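Local structure of XRE family transcriptional regulator (Pseudomonas putida, 6F8H) at residues A[21-24]-A[25-29]. The protein probably binds operator DNA through a helix-turn-helix domain and, as the HigA-like antitoxin GraA, counteracts the toxin GraT. Sequence-based numbering, arbitrary orientation.
Sequences LREE and FQKEM
The ring of Phe25 meets the turn before it obliquely, with Leu21 CA and the carbonyl carbon of Glu24 as its neighbours there; CD1 lies 4.2 Å from Glu24 CB. Its CG stands anti to the carbonyl carbon (chi1 -71°), which swings the ring back alongside residues 21-24. Leu21 crosses it at about a right angle and touches at the root of the ring, CD1 to Phe25 CB at 4.1 Å. The other flat pair is the amide of Gln26 and the guanidinium of Arg22, their planes 55° apart. They do not bond to each other: Gln26 OE1 rests against the aliphatic part of the arginine, 3.5 Å from Arg22 CG, while Gln26 NE2 is held by Phe31 O. A bend at chi3 (62°) turns the arginine head toward Glu23, where NH2 makes a weak, long salt bridge to OE2 (3.5 Å). Its stronger carboxylate partner is Glu53, reached through NH1, which also bonds Leu51 O.

The backbone widens into a pi-type turn. Leu21 O accepts from Gln26 N at 2.9 Å and only weakly from Phe25 N, and Arg22 O accepts from Lys27 N at 3.0 Å; both stronger bonds span five residues. Normal spacing returns with Met29 N to Phe25 O.

All this lies on helix 17-29, in the helix-turn-helix region. Glu23, Glu24, Lys27 and Glu28 form its exposed side. Leu21 is buried against Ile50 and Leu51 of helix 44-51, Leu69 of helix 59-69 and Trp76, while Phe25 packs on Leu69 and on Phe75 and Trp76 of helix 73-99.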
ATOM      1  N   LEU A  21      13.022   6.193  -7.341  1.00 26.21           N
ATOM      2  CA  LEU A  21      12.729   7.302  -8.243  1.00 25.39           C
ATOM      3  C   LEU A  21      13.994   8.131  -8.451  1.00 29.97           C
ATOM      4  O   LEU A  21      14.355   8.472  -9.582  1.00 27.16           O
ATOM      5  CB  LEU A  21      11.586   8.183  -7.700  1.00 20.63           C
ATOM      6  CG  LEU A  21      11.164   9.359  -8.580  1.00 25.28           C
ATOM      7  CD1 LEU A  21      10.814   8.868  -9.981  1.00 22.03           C
ATOM      8  CD2 LEU A  21       9.967  10.089  -7.958  1.00 27.91           C
ATOM      9  N   ARG A  22      14.688   8.406  -7.354  1.00 24.56           N
ATOM     10  CA  ARG A  22      15.890   9.223  -7.399  1.00 28.09           C
ATOM     11  C   ARG A  22      17.102   8.511  -8.022  1.00 27.72           C
ATOM     12  O   ARG A  22      17.758   9.053  -8.916  1.00 28.10           O
ATOM     13  CB  ARG A  22      16.225   9.696  -5.981  1.00 30.07           C
ATOM     14  CG  ARG A  22      17.236  10.822  -5.916  1.00 36.72           C
ATOM     15  CD  ARG A  22      17.605  11.123  -4.459  1.00 35.16           C
ATOM     16  NE  ARG A  22      18.228   9.969  -3.824  1.00 34.08           N
ATOM     17  CZ  ARG A  22      17.654   9.236  -2.874  1.00 34.17           C
ATOM     18  NH1 ARG A  22      16.431   9.538  -2.463  1.00 30.51           N
ATOM     19  NH2 ARG A  22      18.294   8.194  -2.350  1.00 28.39           N
ATOM     20  N   GLU A  23      17.394   7.296  -7.564  1.00 26.38           N
ATOM     21  CA  GLU A  23      18.653   6.626  -7.948  1.00 27.63           C
ATOM     22  C   GLU A  23      18.601   6.018  -9.343  1.00 32.88           C
ATOM     23  O   GLU A  23      19.612   6.006 -10.041  1.00 31.38           O
ATOM     24  CB  GLU A  23      19.024   5.530  -6.953  1.00 28.32           C
ATOM     25  CG  GLU A  23      19.409   6.024  -5.583  1.00 30.02           C
ATOM     26  CD  GLU A  23      20.680   6.856  -5.591  1.00 38.35           C
ATOM     27  OE1 GLU A  23      21.520   6.681  -6.505  1.00 40.83           O
ATOM     28  OE2 GLU A  23      20.839   7.691  -4.677  1.00 39.86           O
ATOM     29  N   GLU A  24      17.436   5.512  -9.751  1.00 26.98           N
ATOM     30  CA  GLU A  24      17.339   4.798 -11.013  1.00 31.99           C
ATOM     31  C   GLU A  24      16.750   5.651 -12.132  1.00 35.07           C
ATOM     32  O   GLU A  24      17.187   5.559 -13.275  1.00 36.78           O
ATOM     33  CB  GLU A  24      16.511   3.523 -10.837  1.00 35.85           C
ATOM     34  CG  GLU A  24      17.034   2.614  -9.732  1.00 31.93           C
ATOM     35  CD  GLU A  24      16.602   1.171  -9.908  1.00 46.22           C
ATOM     36  OE1 GLU A  24      16.085   0.848 -11.000  1.00 51.62           O
ATOM     37  OE2 GLU A  24      16.778   0.356  -8.968  1.00 47.29           O
ATOM     38  N   PHE A  25      15.757   6.477 -11.817  1.00 31.44           N
ATOM     39  CA  PHE A  25      15.122   7.282 -12.853  1.00 34.30           C
ATOM     40  C   PHE A  25      15.744   8.661 -12.969  1.00 37.65           C
ATOM     41  O   PHE A  25      16.189   9.043 -14.048  1.00 40.30           O
ATOM     42  CB  PHE A  25      13.612   7.386 -12.598  1.00 33.56           C
ATOM     43  CG  PHE A  25      12.901   6.110 -12.847  1.00 26.89           C
ATOM     44  CD1 PHE A  25      12.831   5.143 -11.868  1.00 25.57           C
ATOM     45  CD2 PHE A  25      12.350   5.841 -14.094  1.00 33.95           C
ATOM     46  CE1 PHE A  25      12.194   3.931 -12.107  1.00 29.74           C
ATOM     47  CE2 PHE A  25      11.719   4.636 -14.343  1.00 28.72           C
ATOM     48  CZ  PHE A  25      11.641   3.674 -13.350  1.00 26.02           C
ATOM     49  N   GLN A  26      15.806   9.395 -11.859  1.00 33.51           N
ATOM     50  CA  GLN A  26      16.322  10.760 -11.892  1.00 37.25           C
ATOM     51  C   GLN A  26      17.801  10.869 -12.256  1.00 41.71           C
ATOM     52  O   GLN A  26      18.164  11.642 -13.155  1.00 41.03           O
ATOM     53  CB  GLN A  26      16.100  11.465 -10.551  1.00 30.85           C
ATOM     54  CG  GLN A  26      16.437  12.933 -10.657  1.00 33.53           C
ATOM     55  CD  GLN A  26      16.157  13.699  -9.391  1.00 35.76           C
ATOM     56  OE1 GLN A  26      16.207  13.146  -8.287  1.00 33.43           O
ATOM     57  NE2 GLN A  26      15.848  14.980  -9.540  1.00 28.60           N
ATOM     58  N   LYS A  27      18.647  10.116 -11.553  1.00 41.09           N
ATOM     59  CA  LYS A  27      20.105  10.229 -11.710  1.00 45.22           C
ATOM     60  C   LYS A  27      20.515  10.035 -13.165  1.00 48.76           C
ATOM     61  O   LYS A  27      21.447  10.671 -13.650  1.00 52.90           O
ATOM     62  CB  LYS A  27      20.827   9.214 -10.819  1.00 46.28           C
ATOM     63  CG  LYS A  27      22.321   9.034 -11.109  1.00 47.55           C
ATOM     64  CD  LYS A  27      22.862   7.774 -10.413  1.00 50.10           C
ATOM     65  CE  LYS A  27      24.361   7.575 -10.657  1.00 44.39           C
ATOM     66  NZ  LYS A  27      24.636   6.537 -11.689  1.00 44.14           N
ATOM     67  N   GLU A  28      19.787   9.165 -13.855  1.00 45.39           N
ATOM     68  CA  GLU A  28      20.030   8.896 -15.255  1.00 51.14           C
ATOM     69  C   GLU A  28      19.386   9.934 -16.183  1.00 55.91           C
ATOM     70  O   GLU A  28      20.096  10.685 -16.853  1.00 59.85           O
ATOM     71  CB  GLU A  28      19.519   7.503 -15.602  1.00 52.92           C
ATOM     72  CG  GLU A  28      19.353   7.282 -17.076  1.00 61.42           C
ATOM     73  CD  GLU A  28      18.580   6.018 -17.389  1.00 65.53           C
ATOM     74  OE1 GLU A  28      17.997   5.419 -16.453  1.00 58.98           O
ATOM     75  OE2 GLU A  28      18.563   5.632 -18.579  1.00 67.00           O
ATOM     76  N   MET A  29      18.052   9.978 -16.218  1.00 50.57           N
ATOM     77  CA  MET A  29      17.324  10.835 -17.158  1.00 51.06           C
ATOM     78  C   MET A  29      17.590  12.315 -16.943  1.00 48.90           C
ATOM     79  O   MET A  29      17.328  13.130 -17.825  1.00 55.56           O
ATOM     80  CB  MET A  29      15.824  10.578 -17.064  1.00 45.79           C
ATOM     81  CG  MET A  29      15.455   9.126 -17.098  1.00 45.54           C
ATOM     82  SD  MET A  29      13.692   8.910 -16.799  1.00 52.14           S
ATOM     83  CE  MET A  29      13.008   9.588 -18.316  1.00 50.73           C
TER